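Local coordinates for protein pilin (Streptococcus pyogenes serotype M1, PDB 3GLD) that forms the backbone of the pilus as covalently linked stacked subunits, which bacteria need for adhesion to host cells, aggregation and biofilm formation, at residues 31-43 with 61-75. The protein carries 2 engineered substitutions. Residues are numbered along the deposited sequence; the frame is centred on the assembly and turned at random.
Sequences NALIPNTDFTFKI and LNTPMTKVTYTNSDK
The side chains of Phe39 and Tyr70 cross at about a right angle, and their ring planes are 76° apart. Tyr70 CD2 lies at the edge of the Phe39 ring, in its plane, 3.6 Å from Phe39 CE2. Ile34 CG2 reaches Tyr70 CD1 obliquely at 3.8 Å. Val68 CG2 sits at the edges of both the Phe39 and Phe41 rings, near their planes, and is 3.8 Å from Phe41 CE2. Lys23 makes a cation-pi contact with the Phe39 ring, and the Tyr70 hydroxyl is hydrogen-bonded to the carbonyl of Asn79.

The other sheet face carries polar groups. Asp38 and Thr69 lie side by side, pointing the same way, and Thr69 OG1 donates to Asp38 OD1 at 2.6 Å. Lys67 NZ forms a salt bridge to Asp38 OD2 at 2.7 Å. Both partners meet the carboxylate from above its plane. With CG beside the backbone N (chi1 -67°), the two carboxylate oxygens of Asp38 reach Thr69 and Lys67, neighbours on the same face of strand 65-70. Further along, Met65 SD lies against Thr40 CG2.

Strands 37-43 and 65-70 are antiparallel. Thr37-Tyr70, Phe39-Val68 and Phe41-Thr66 are hydrogen-bonded pairs, and Ile43 N adds a bond to Pro64 O. Beyond the pairing, Asn72 ND2 donates to Ile34 O at 2.7 Å, with the acceptor in its amide plane. Water 1 links Ile34 N to Asn72 O. Asp74 OD2 accepts from Thr71 N, and its OD1 has a salt bridge to Lys81.

This is an antiparallel strand pair in a beta-sandwich pilin domain. Its inner face borders the intramolecular isopeptide site: Phe39 touches Asn155, to which Lys23 is cross-linked in the natural protein, and Phe41 lies near Ala104, an engineered replacement of the residue that catalyses that bond; here the bond is probably absent.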
# COMPACT_ATOMS: atom_id res chain seq x y z
N ASN A 31 5.96 9.24 -0.80
CA ASN A 31 4.83 10.15 -0.62
C ASN A 31 3.48 9.48 -0.85
O ASN A 31 2.46 10.15 -0.94
CB ASN A 31 4.98 11.35 -1.57
CG ASN A 31 6.15 12.24 -1.22
OD1 ASN A 31 6.32 12.65 -0.07
ND2 ASN A 31 6.98 12.55 -2.23
N ALA A 32 3.47 8.15 -0.95
CA ALA A 32 2.22 7.44 -1.26
C ALA A 32 1.14 7.71 -0.24
O ALA A 32 1.42 7.82 0.95
CB ALA A 32 2.46 5.93 -1.37
N LEU A 33 -0.10 7.82 -0.72
CA LEU A 33 -1.29 7.72 0.13
C LEU A 33 -1.47 6.29 0.65
O LEU A 33 -1.13 5.32 -0.06
CB LEU A 33 -2.54 8.17 -0.64
CG LEU A 33 -2.75 9.67 -0.90
CD1 LEU A 33 -1.76 10.21 -1.94
CD2 LEU A 33 -4.17 9.91 -1.36
N ILE A 34 -1.95 6.16 1.89
CA ILE A 34 -2.08 4.85 2.55
C ILE A 34 -3.55 4.44 2.46
O ILE A 34 -4.41 5.16 2.95
CB ILE A 34 -1.59 4.88 4.05
CG1 ILE A 34 -0.14 5.38 4.17
CG2 ILE A 34 -1.79 3.54 4.76
CD1 ILE A 34 0.90 4.57 3.36
N PRO A 35 -3.84 3.29 1.84
CA PRO A 35 -5.23 2.86 1.67
C PRO A 35 -5.92 2.45 2.99
O PRO A 35 -5.25 1.97 3.90
CB PRO A 35 -5.11 1.65 0.73
CG PRO A 35 -3.71 1.14 0.96
CD PRO A 35 -2.88 2.34 1.26
N ASN A 36 -7.23 2.68 3.08
CA ASN A 36 -8.05 2.15 4.16
C ASN A 36 -8.27 0.67 3.89
O ASN A 36 -9.06 0.31 3.03
CB ASN A 36 -9.44 2.80 4.21
CG ASN A 36 -9.40 4.31 4.26
OD1 ASN A 36 -10.18 4.96 3.57
ND2 ASN A 36 -8.54 4.87 5.09
N THR A 37 -7.58 -0.19 4.63
CA THR A 37 -7.71 -1.63 4.44
C THR A 37 -7.22 -2.38 5.70
O THR A 37 -6.45 -1.84 6.48
CB THR A 37 -6.86 -2.12 3.23
OG1 THR A 37 -7.07 -3.53 3.01
CG2 THR A 37 -5.37 -1.89 3.47
N ASP A 38 -7.66 -3.63 5.85
CA ASP A 38 -7.06 -4.58 6.80
C ASP A 38 -6.01 -5.43 6.10
O ASP A 38 -6.04 -5.56 4.88
CB ASP A 38 -8.13 -5.51 7.35
CG ASP A 38 -9.13 -4.80 8.23
OD1 ASP A 38 -8.85 -3.66 8.66
OD2 ASP A 38 -10.22 -5.39 8.48
N PHE A 39 -5.09 -6.00 6.89
CA PHE A 39 -4.32 -7.16 6.48
C PHE A 39 -4.50 -8.24 7.55
O PHE A 39 -4.46 -7.93 8.75
CB PHE A 39 -2.84 -6.82 6.30
CG PHE A 39 -2.57 -5.87 5.18
CD1 PHE A 39 -2.65 -6.30 3.86
CD2 PHE A 39 -2.30 -4.53 5.44
CE1 PHE A 39 -2.44 -5.40 2.81
CE2 PHE A 39 -2.07 -3.62 4.40
CZ PHE A 39 -2.13 -4.06 3.09
N THR A 40 -4.71 -9.48 7.11
CA THR A 40 -5.10 -10.57 7.97
C THR A 40 -3.99 -11.64 8.00
O THR A 40 -3.31 -11.89 6.99
CB THR A 40 -6.45 -11.19 7.54
OG1 THR A 40 -7.49 -10.23 7.74
CG2 THR A 40 -6.81 -12.42 8.40
N PHE A 41 -3.83 -12.25 9.17
CA PHE A 41 -2.80 -13.27 9.36
C PHE A 41 -3.45 -14.46 10.00
O PHE A 41 -4.34 -14.32 10.83
CB PHE A 41 -1.64 -12.73 10.22
CG PHE A 41 -1.18 -11.36 9.79
CD1 PHE A 41 -0.30 -11.21 8.73
CD2 PHE A 41 -1.66 -10.22 10.43
CE1 PHE A 41 0.10 -9.95 8.31
CE2 PHE A 41 -1.26 -8.95 10.02
CZ PHE A 41 -0.38 -8.82 8.96
N LYS A 42 -3.01 -15.64 9.57
CA LYS A 42 -3.58 -16.90 9.97
C LYS A 42 -2.51 -17.75 10.65
O LYS A 42 -1.34 -17.76 10.23
CB LYS A 42 -4.09 -17.64 8.72
CG LYS A 42 -4.83 -18.96 8.97
CD LYS A 42 -5.28 -19.64 7.65
CE LYS A 42 -4.11 -20.17 6.83
NZ LYS A 42 -4.60 -21.08 5.73
N ILE A 43 -2.93 -18.45 11.71
CA ILE A 43 -2.11 -19.51 12.33
C ILE A 43 -2.88 -20.82 12.27
O ILE A 43 -4.07 -20.86 12.59
CB ILE A 43 -1.74 -19.19 13.80
CG1 ILE A 43 -0.78 -20.24 14.36
CG2 ILE A 43 -2.98 -19.10 14.66
CD1 ILE A 43 0.15 -19.73 15.44
N LEU A 61 -6.29 -22.90 17.45
CA LEU A 61 -6.71 -21.81 18.33
C LEU A 61 -8.19 -21.53 18.14
O LEU A 61 -8.74 -21.81 17.08
CB LEU A 61 -5.89 -20.53 18.06
CG LEU A 61 -4.50 -20.39 18.69
CD1 LEU A 61 -3.55 -21.40 18.13
CD2 LEU A 61 -3.92 -18.99 18.44
N ASN A 62 -8.83 -21.00 19.18
CA ASN A 62 -10.20 -20.52 19.05
C ASN A 62 -10.38 -19.42 18.00
O ASN A 62 -11.42 -19.35 17.35
CB ASN A 62 -10.71 -19.99 20.38
CG ASN A 62 -11.11 -21.09 21.32
OD1 ASN A 62 -11.35 -22.23 20.89
ND2 ASN A 62 -11.16 -20.78 22.60
N THR A 63 -9.35 -18.59 17.85
CA THR A 63 -9.34 -17.50 16.91
C THR A 63 -8.02 -17.56 16.12
O THR A 63 -7.03 -16.94 16.50
CB THR A 63 -9.50 -16.14 17.64
OG1 THR A 63 -10.60 -16.23 18.55
CG2 THR A 63 -9.77 -15.01 16.64
N PRO A 64 -8.01 -18.33 15.01
CA PRO A 64 -6.82 -18.56 14.19
C PRO A 64 -6.38 -17.35 13.35
O PRO A 64 -5.28 -17.36 12.77
CB PRO A 64 -7.25 -19.68 13.25
CG PRO A 64 -8.58 -20.14 13.72
CD PRO A 64 -9.18 -19.03 14.48
N MET A 65 -7.21 -16.33 13.26
CA MET A 65 -6.87 -15.17 12.46
C MET A 65 -6.76 -13.93 13.32
O MET A 65 -7.47 -13.78 14.30
CB MET A 65 -7.89 -14.96 11.33
CG MET A 65 -8.09 -16.21 10.48
SD MET A 65 -7.96 -15.87 8.72
CE MET A 65 -8.26 -17.49 8.00
N THR A 66 -5.83 -13.07 12.95
CA THR A 66 -5.69 -11.77 13.58
C THR A 66 -5.42 -10.75 12.47
O THR A 66 -5.00 -11.10 11.35
CB THR A 66 -4.58 -11.76 14.65
OG1 THR A 66 -4.72 -10.61 15.49
CG2 THR A 66 -3.17 -11.79 14.02
N LYS A 67 -5.68 -9.48 12.77
CA LYS A 67 -5.51 -8.46 11.74
C LYS A 67 -4.88 -7.18 12.22
O LYS A 67 -4.84 -6.91 13.44
CB LYS A 67 -6.81 -8.19 11.00
CG LYS A 67 -7.95 -7.77 11.85
CD LYS A 67 -9.13 -7.45 10.97
CE LYS A 67 -9.84 -6.23 11.52
NZ LYS A 67 -11.20 -6.16 10.93
N VAL A 68 -4.33 -6.44 11.26
CA VAL A 68 -3.93 -5.05 11.46
C VAL A 68 -4.80 -4.21 10.52
O VAL A 68 -5.44 -4.75 9.60
CB VAL A 68 -2.44 -4.83 11.13
CG1 VAL A 68 -1.54 -5.58 12.13
CG2 VAL A 68 -2.13 -5.25 9.68
N THR A 69 -4.85 -2.91 10.77
CA THR A 69 -5.70 -2.00 10.01
C THR A 69 -4.90 -0.75 9.67
O THR A 69 -4.20 -0.20 10.52
CB THR A 69 -6.97 -1.59 10.80
OG1 THR A 69 -7.86 -2.70 10.86
CG2 THR A 69 -7.71 -0.44 10.12
N TYR A 70 -5.00 -0.35 8.40
CA TYR A 70 -4.40 0.89 7.92
C TYR A 70 -5.53 1.87 7.55
O TYR A 70 -6.63 1.44 7.19
CB TYR A 70 -3.50 0.60 6.71
CG TYR A 70 -2.17 -0.02 7.08
CD1 TYR A 70 -1.06 0.78 7.31
CD2 TYR A 70 -2.04 -1.40 7.22
CE1 TYR A 70 0.15 0.23 7.66
CE2 TYR A 70 -0.82 -1.97 7.58
CZ TYR A 70 0.27 -1.14 7.80
OH TYR A 70 1.49 -1.66 8.15
N THR A 71 -5.26 3.16 7.68
CA THR A 71 -6.19 4.21 7.19
C THR A 71 -5.43 5.31 6.49
O THR A 71 -4.21 5.41 6.60
CB THR A 71 -7.02 4.91 8.31
OG1 THR A 71 -6.14 5.30 9.38
CG2 THR A 71 -8.16 4.06 8.82
N ASN A 72 -6.16 6.19 5.80
CA ASN A 72 -5.53 7.34 5.12
C ASN A 72 -4.67 8.16 6.08
O ASN A 72 -3.60 8.64 5.71
CB ASN A 72 -6.59 8.23 4.44
CG ASN A 72 -7.38 7.51 3.33
OD1 ASN A 72 -8.51 7.88 3.04
ND2 ASN A 72 -6.78 6.48 2.71
N SER A 73 -5.12 8.29 7.34
CA SER A 73 -4.44 9.12 8.34
C SER A 73 -3.08 8.57 8.80
O SER A 73 -2.30 9.28 9.45
CB SER A 73 -5.37 9.42 9.54
OG SER A 73 -5.66 8.23 10.26
N ASP A 74 -2.77 7.32 8.46
CA ASP A 74 -1.44 6.76 8.72
C ASP A 74 -0.34 7.39 7.88
O ASP A 74 0.84 7.32 8.25
CB ASP A 74 -1.42 5.25 8.48
CG ASP A 74 -2.23 4.49 9.49
OD1 ASP A 74 -2.18 4.84 10.70
OD2 ASP A 74 -2.92 3.55 9.07
N LYS A 75 -0.71 7.98 6.74
CA LYS A 75 0.29 8.65 5.91
C LYS A 75 1.19 9.55 6.74
O LYS A 75 0.72 10.32 7.58
CB LYS A 75 -0.37 9.44 4.77
CG LYS A 75 0.65 10.01 3.79
CD LYS A 75 0.04 11.01 2.83
CE LYS A 75 1.06 11.36 1.76
NZ LYS A 75 0.73 12.65 1.09
O HOH W 1 -3.09 8.60 3.00
O HOH W 2 -4.85 -22.54 14.70